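Local coordinates for cytolethal distending toxin subunit B (Escherichia coli, PDB 2F1N), which nicks DNA as the endonuclease subunit of a tripartite toxin and very probably damages the DNA of intoxicated cells, which arrest at G2/M, at residues S98-L103 / G130-G135; F121-V126 / A142-H147; D12-R17 / P234-A239. All blocks are in the same frame, centred on the assembly; numbering follows the deposited sequence.

Interaction 1. Residues S98-L103 / G130-G135; sequences SAVDAL and GRPLLG
Val100 and Pro132 make the apolar half of this contact: the methyl CG2 of Val100 stands 4.0 Å from CD of Pro132, and the two side chains pass at a slant. The valine's first torsion decides which methyl does the work. CG1 lies opposite the backbone N (chi1 167°), and CG2, opposite the carbonyl carbon, is the branch presented to the proline ring. The same methyl also reaches the aliphatic part of Arg131, with CG2 of Val100 4.3 Å from CG of the arginine. Arg131 meets Val100 with this CG, while its guanidinium end is turned to the backbone: NE donates to the oxygen of His147 and NH2 makes a weak bond to that of Ala148.

The second half is a polar atom against a leucine fork. Ser98 OG is 3.7 Å from CD2 and 4.0 Å from CD1 of Leu134, so both methyls border the hydroxyl. Leu134 brings them there by swinging CG to the far side from the backbone N (chi1 163°). The buried hydroxyl is not left to hydrocarbon, since OG also has a weak hydrogen bond with the carbonyl oxygen of Pro76.

In the fold, the contact joins the two sheets of the DNase I-like sandwich at one end. Ser98 closes strand 92-98 of the eight-stranded sheet, pairing through its backbone with Leu109, while Leu134 belongs to strand 133-138 of the six-stranded one and pairs with Thr145. Strand 109-113 adds Leu109 against Pro132 and Leu111 against Leu134, and helix 156-168 packs on Leu133.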
# COMPACT_ATOMS: atom_id res chain seq x y z
N SER A 98 5.07 2.26 -9.91
CA SER A 98 5.75 1.17 -10.62
C SER A 98 4.88 0.68 -11.76
O SER A 98 3.84 0.10 -11.50
CB SER A 98 6.03 -0.04 -9.73
OG SER A 98 6.90 0.36 -8.70
N ALA A 99 5.30 0.95 -12.98
CA ALA A 99 4.72 0.32 -14.15
C ALA A 99 5.19 -1.15 -14.13
O ALA A 99 6.38 -1.45 -14.33
CB ALA A 99 5.18 1.04 -15.40
N VAL A 100 4.28 -2.05 -13.84
CA VAL A 100 4.61 -3.46 -13.73
C VAL A 100 4.66 -3.98 -15.15
O VAL A 100 5.66 -4.56 -15.57
CB VAL A 100 3.56 -4.19 -12.87
CG1 VAL A 100 3.69 -5.71 -13.01
CG2 VAL A 100 3.72 -3.75 -11.39
N ASP A 101 3.59 -3.73 -15.90
CA ASP A 101 3.62 -3.98 -17.33
C ASP A 101 3.89 -2.68 -18.05
O ASP A 101 3.22 -1.66 -17.83
CB ASP A 101 2.32 -4.62 -17.83
CG ASP A 101 1.82 -5.73 -16.92
OD1 ASP A 101 2.54 -6.72 -16.65
OD2 ASP A 101 0.68 -5.68 -16.42
N ALA A 102 4.92 -2.73 -18.89
CA ALA A 102 5.16 -1.69 -19.87
C ALA A 102 4.22 -1.87 -21.08
O ALA A 102 4.36 -1.17 -22.09
CB ALA A 102 6.62 -1.70 -20.29
N LEU A 103 3.28 -2.82 -20.95
CA LEU A 103 2.38 -3.22 -22.03
C LEU A 103 0.93 -2.80 -21.79
O LEU A 103 0.57 -1.64 -22.08
CB LEU A 103 2.53 -4.73 -22.32
CG LEU A 103 3.57 -5.06 -23.41
CD1 LEU A 103 4.99 -5.22 -22.84
CD2 LEU A 103 3.20 -6.31 -24.21
N GLY A 130 3.59 -13.07 -10.25
CA GLY A 130 3.23 -12.21 -9.13
C GLY A 130 3.73 -10.79 -9.37
O GLY A 130 4.52 -10.56 -10.29
N ARG A 131 3.28 -9.86 -8.53
CA ARG A 131 3.70 -8.46 -8.57
C ARG A 131 4.87 -8.30 -7.58
O ARG A 131 5.02 -9.11 -6.69
CB ARG A 131 2.54 -7.57 -8.09
CG ARG A 131 1.75 -6.96 -9.22
CD ARG A 131 0.95 -7.97 -9.91
NE ARG A 131 -0.15 -8.55 -9.09
CZ ARG A 131 -1.15 -9.30 -9.60
NH1 ARG A 131 -1.18 -9.61 -10.92
NH2 ARG A 131 -2.11 -9.75 -8.81
N PRO A 132 5.69 -7.27 -7.76
CA PRO A 132 6.71 -6.90 -6.77
C PRO A 132 6.07 -6.28 -5.56
O PRO A 132 4.85 -6.08 -5.52
CB PRO A 132 7.57 -5.84 -7.52
CG PRO A 132 6.57 -5.15 -8.42
CD PRO A 132 5.61 -6.27 -8.86
N LEU A 133 6.89 -5.99 -4.54
CA LEU A 133 6.50 -5.16 -3.39
C LEU A 133 7.13 -3.79 -3.51
O LEU A 133 8.30 -3.71 -3.69
CB LEU A 133 6.99 -5.83 -2.09
CG LEU A 133 6.08 -7.01 -1.75
CD1 LEU A 133 6.74 -7.94 -0.73
CD2 LEU A 133 4.71 -6.53 -1.24
N LEU A 134 6.34 -2.73 -3.41
CA LEU A 134 6.90 -1.38 -3.49
C LEU A 134 6.66 -0.78 -2.13
O LEU A 134 5.55 -0.84 -1.64
CB LEU A 134 6.18 -0.59 -4.58
CG LEU A 134 6.29 0.95 -4.60
CD1 LEU A 134 7.74 1.32 -4.94
CD2 LEU A 134 5.28 1.54 -5.64
N GLY A 135 7.70 -0.19 -1.53
CA GLY A 135 7.53 0.39 -0.19
C GLY A 135 8.28 1.71 -0.05
O GLY A 135 9.23 1.98 -0.80

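Interaction 2. Residues F121-V126 / A142-H147; sequences FVLSPV and AFFTAH
The rings of Phe121 and Phe144 form the centre of the contact. Their planes are close to parallel, at 13°, yet the centroids lie 6.0 Å apart, so the rings are slid past one another with hardly any overlap. The nearest atoms are CD2 of Phe121 and CZ of Phe144, 3.7 Å apart, and CB of Phe121 comes within 3.9 Å of CE2 of Phe144. The first bond of the Phe144 side chain does not aim at the other strand; it is chi1, at -70°, that carries the ring across.

The two strands are not neighbours. Both belong to the six-stranded sheet of the DNase I-like sandwich, where strand 133-138 runs between them, antiparallel to each, and their segment axes come no nearer than 9.1 Å, at 38°. The contact therefore bridges over the middle strand by side chains alone.

Aliphatic contacts flank the pair. CD1 of Leu123 lies 3.9 Å from CE2 of Phe144, the two side chains crossing at about a right angle. CB of Ala142 meets the Phe121 ring at its edge, near the ring plane, 4.1 Å from CE2 of Phe121. From helix 156-168, Phe166 and Phe167 pack edge-to-face with Phe121.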
# COMPACT_ATOMS: atom_id res chain seq x y z
N PHE A 121 11.88 1.23 -1.15
CA PHE A 121 12.15 -0.23 -1.20
C PHE A 121 11.43 -0.88 -2.40
O PHE A 121 10.26 -0.62 -2.63
CB PHE A 121 11.69 -0.95 0.06
CG PHE A 121 12.28 -0.40 1.32
CD1 PHE A 121 13.64 -0.26 1.47
CD2 PHE A 121 11.44 0.05 2.33
CE1 PHE A 121 14.19 0.28 2.67
CE2 PHE A 121 11.99 0.62 3.50
CZ PHE A 121 13.34 0.70 3.66
N VAL A 122 12.15 -1.72 -3.14
CA VAL A 122 11.56 -2.45 -4.24
C VAL A 122 12.00 -3.90 -4.06
O VAL A 122 13.20 -4.21 -4.19
CB VAL A 122 12.12 -2.00 -5.59
CG1 VAL A 122 11.22 -2.61 -6.65
CG2 VAL A 122 12.12 -0.46 -5.69
N LEU A 123 11.05 -4.76 -3.73
CA LEU A 123 11.33 -6.18 -3.52
C LEU A 123 10.70 -7.01 -4.68
O LEU A 123 9.62 -6.69 -5.20
CB LEU A 123 10.82 -6.64 -2.14
CG LEU A 123 11.12 -5.67 -0.95
CD1 LEU A 123 10.65 -6.24 0.35
CD2 LEU A 123 12.60 -5.27 -0.83
N SER A 124 11.42 -8.06 -5.06
CA SER A 124 11.05 -8.87 -6.21
C SER A 124 9.79 -9.70 -5.95
O SER A 124 9.47 -10.03 -4.81
CB SER A 124 12.24 -9.78 -6.59
OG SER A 124 13.31 -8.91 -6.97
N PRO A 125 9.06 -10.01 -7.02
CA PRO A 125 7.91 -10.91 -6.90
C PRO A 125 8.36 -12.22 -6.29
O PRO A 125 9.50 -12.64 -6.52
CB PRO A 125 7.52 -11.18 -8.37
CG PRO A 125 7.99 -9.95 -9.10
CD PRO A 125 9.26 -9.52 -8.40
N VAL A 126 7.48 -12.84 -5.54
CA VAL A 126 7.80 -14.10 -4.86
C VAL A 126 7.31 -15.31 -5.61
O VAL A 126 7.57 -16.45 -5.20
CB VAL A 126 7.25 -14.12 -3.42
CG1 VAL A 126 7.74 -15.35 -2.70
CG2 VAL A 126 7.73 -12.84 -2.67
N ALA A 142 7.80 1.97 7.75
CA ALA A 142 7.85 1.63 6.34
C ALA A 142 6.45 1.21 5.91
O ALA A 142 5.74 0.49 6.63
CB ALA A 142 8.86 0.50 6.12
N PHE A 143 6.07 1.59 4.68
CA PHE A 143 4.74 1.26 4.20
C PHE A 143 4.87 0.67 2.81
O PHE A 143 5.61 1.23 2.00
CB PHE A 143 3.93 2.55 4.10
CG PHE A 143 3.78 3.25 5.43
CD1 PHE A 143 2.73 2.90 6.29
CD2 PHE A 143 4.70 4.21 5.82
CE1 PHE A 143 2.59 3.54 7.55
CE2 PHE A 143 4.57 4.85 7.08
CZ PHE A 143 3.51 4.51 7.91
N PHE A 144 4.21 -0.48 2.58
CA PHE A 144 4.25 -1.18 1.28
C PHE A 144 2.87 -1.24 0.67
O PHE A 144 1.86 -1.28 1.37
CB PHE A 144 4.75 -2.62 1.44
CG PHE A 144 6.23 -2.71 1.79
CD1 PHE A 144 6.66 -2.41 3.06
CD2 PHE A 144 7.17 -2.97 0.80
CE1 PHE A 144 8.07 -2.47 3.40
CE2 PHE A 144 8.53 -3.03 1.09
CZ PHE A 144 8.99 -2.76 2.38
N THR A 145 2.86 -1.21 -0.67
CA THR A 145 1.66 -1.64 -1.39
C THR A 145 1.84 -3.05 -2.02
O THR A 145 2.91 -3.36 -2.54
CB THR A 145 1.27 -0.58 -2.44
OG1 THR A 145 0.09 -1.03 -3.16
CG2 THR A 145 2.39 -0.39 -3.54
N ALA A 146 0.82 -3.90 -1.89
CA ALA A 146 0.91 -5.30 -2.35
C ALA A 146 -0.32 -5.69 -3.14
O ALA A 146 -1.44 -5.21 -2.86
CB ALA A 146 1.05 -6.27 -1.20
N HIS A 147 -0.09 -6.54 -4.15
CA HIS A 147 -1.23 -7.05 -4.89
C HIS A 147 -0.99 -8.52 -5.20
O HIS A 147 -0.35 -8.87 -6.20
CB HIS A 147 -1.44 -6.26 -6.17
CG HIS A 147 -2.65 -6.72 -6.94
ND1 HIS A 147 -2.87 -6.34 -8.25
CD2 HIS A 147 -3.69 -7.52 -6.58
CE1 HIS A 147 -4.00 -6.90 -8.67
NE2 HIS A 147 -4.52 -7.62 -7.68

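Interaction 3. Residues D12-R17 / P234-A239; sequences DLTDFR and PSPLQA
With chi1 at 68°, Thr14 sets its hydroxyl between the backbone N and the carbonyl carbon and its methyl CG2 opposite that carbon, which turns the methyl to Pro236 and Leu237. Leu237 answers with CG beside its own backbone N (chi1 -61°), and from there its two methyls divide the work. CD2 meets the threonine methyl, with Leu237 CD2 4.0 Å from Thr14 CG2, whereas CD1 goes to the preceding residue and lies 4.0 Å from CB of Leu13. The fork of the leucine thus rests against two consecutive residues.

The threonine methyl has a second neighbour in the proline ring: CG2 of Thr14 is 3.9 Å from CD of Pro236, and the two side chains cross at about a right angle. The ring is placed by an inverse gamma turn centred on Pro236, with a weak bond from Leu237 N to Ser235 O. In 12-17, Leu13 and Thr14 lie in a short 3-10 segment, 13-15, closed by Phe16 N to Leu13 O at 3.0 Å.

The contact lies where the N-terminal lead into strand 18-25 passes the start of the edge strand, 237-241, of the eight-stranded sheet. Strand 257-261 lies between strands 18-25 and 237-241 in that sheet; its Arg261 touches Thr14 and its Val259 touches Leu237, while Leu13 also packs on Phe143 of the six-stranded sheet. Every touching pair joins carbon to carbon, so the two segments meet through van der Waals contact and partial burial of apolar groups, without a directional polar bond between them.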
# COMPACT_ATOMS: atom_id res chain seq x y z
N ASP A 12 4.62 3.78 16.91
CA ASP A 12 4.85 4.60 15.72
C ASP A 12 3.63 4.81 14.83
O ASP A 12 3.19 5.94 14.58
CB ASP A 12 5.94 3.94 14.87
CG ASP A 12 7.34 4.42 15.21
OD1 ASP A 12 7.50 5.50 15.81
OD2 ASP A 12 8.35 3.75 14.91
N LEU A 13 3.13 3.68 14.33
CA LEU A 13 2.17 3.67 13.25
C LEU A 13 0.91 4.50 13.56
O LEU A 13 0.29 5.08 12.65
CB LEU A 13 1.88 2.21 12.83
CG LEU A 13 3.09 1.41 12.31
CD1 LEU A 13 2.76 -0.06 12.15
CD2 LEU A 13 3.60 1.96 10.97
N THR A 14 0.58 4.64 14.85
CA THR A 14 -0.62 5.38 15.25
C THR A 14 -0.63 6.88 14.96
O THR A 14 -1.65 7.52 15.14
CB THR A 14 -1.02 5.10 16.74
OG1 THR A 14 -0.04 5.66 17.62
CG2 THR A 14 -0.97 3.61 17.04
N ASP A 15 0.50 7.44 14.53
CA ASP A 15 0.56 8.86 14.18
C ASP A 15 -0.04 9.10 12.78
O ASP A 15 -0.43 10.23 12.45
CB ASP A 15 2.02 9.36 14.18
CG ASP A 15 2.51 9.80 15.57
OD1 ASP A 15 1.95 9.37 16.60
OD2 ASP A 15 3.47 10.57 15.70
N PHE A 16 -0.09 8.02 11.99
CA PHE A 16 -0.49 8.08 10.57
C PHE A 16 -1.94 7.61 10.33
O PHE A 16 -2.38 6.64 10.96
CB PHE A 16 0.40 7.16 9.74
CG PHE A 16 1.86 7.55 9.69
CD1 PHE A 16 2.71 7.26 10.75
CD2 PHE A 16 2.38 8.20 8.57
CE1 PHE A 16 4.06 7.61 10.70
CE2 PHE A 16 3.73 8.56 8.50
CZ PHE A 16 4.58 8.27 9.57
N ARG A 17 -2.66 8.27 9.41
CA ARG A 17 -3.87 7.70 8.80
C ARG A 17 -3.40 7.18 7.45
O ARG A 17 -2.81 7.92 6.68
CB ARG A 17 -4.92 8.78 8.55
CG ARG A 17 -5.62 9.29 9.77
CD ARG A 17 -6.65 10.37 9.46
NE ARG A 17 -7.45 10.11 8.25
CZ ARG A 17 -8.54 9.35 8.23
NH1 ARG A 17 -8.97 8.79 9.36
NH2 ARG A 17 -9.23 9.16 7.10
N PRO A 234 1.83 -5.27 19.58
CA PRO A 234 0.55 -4.98 18.94
C PRO A 234 0.20 -3.49 19.02
O PRO A 234 0.47 -2.85 20.04
CB PRO A 234 -0.44 -5.80 19.76
CG PRO A 234 0.35 -6.90 20.32
CD PRO A 234 1.73 -6.39 20.54
N SER A 235 -0.37 -2.96 17.95
CA SER A 235 -0.72 -1.54 17.85
C SER A 235 -2.23 -1.38 17.97
O SER A 235 -2.99 -2.25 17.52
CB SER A 235 -0.25 -0.96 16.51
OG SER A 235 1.09 -0.49 16.58
N PRO A 236 -2.70 -0.31 18.60
CA PRO A 236 -4.15 -0.08 18.66
C PRO A 236 -4.66 0.51 17.34
O PRO A 236 -5.14 1.67 17.32
CB PRO A 236 -4.31 0.92 19.80
CG PRO A 236 -3.01 1.63 19.85
CD PRO A 236 -1.94 0.68 19.38
N LEU A 237 -4.56 -0.25 16.26
CA LEU A 237 -5.06 0.21 14.96
C LEU A 237 -6.30 -0.52 14.57
O LEU A 237 -6.47 -1.69 14.93
CB LEU A 237 -4.00 0.03 13.85
CG LEU A 237 -2.70 0.80 14.03
CD1 LEU A 237 -1.65 0.24 13.05
CD2 LEU A 237 -2.95 2.31 13.79
N GLN A 238 -7.16 0.16 13.82
CA GLN A 238 -8.36 -0.49 13.29
C GLN A 238 -8.56 -0.14 11.83
O GLN A 238 -8.15 0.92 11.36
CB GLN A 238 -9.63 -0.16 14.12
CG GLN A 238 -9.51 -0.66 15.58
CD GLN A 238 -10.44 -1.83 15.95
OE1 GLN A 238 -9.97 -2.95 16.23
NE2 GLN A 238 -11.75 -1.56 16.00
N ALA A 239 -9.14 -1.06 11.10
CA ALA A 239 -9.45 -0.82 9.66
C ALA A 239 -10.94 -0.59 9.45
O ALA A 239 -11.77 -1.22 10.13
CB ALA A 239 -9.02 -2.04 8.86

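Interactions 1 and 2 are interlocked, their centres about 9 Å apart: strand 133-138 of interaction 1 runs between the strands of interaction 2. Gly135 O meets Phe121 N at 2.8 Å, and Leu134 O meets Thr145 N at 2.9 Å, both probable hydrogen bonds. Interaction 3 lies across the chain's centre from interaction 1, with centres about 27 Å apart and nearest atoms about 12 Å apart. It touches interaction 2 through the face of strand 141-147 opposite to Phe144's, where Phe143 CZ is 3.9 Å from Phe16 CG. Interaction 1 joins the two sheets, interaction 3 joins parts of the eight-stranded one, and interaction 2 packs within the six-stranded one beneath helix 156-168.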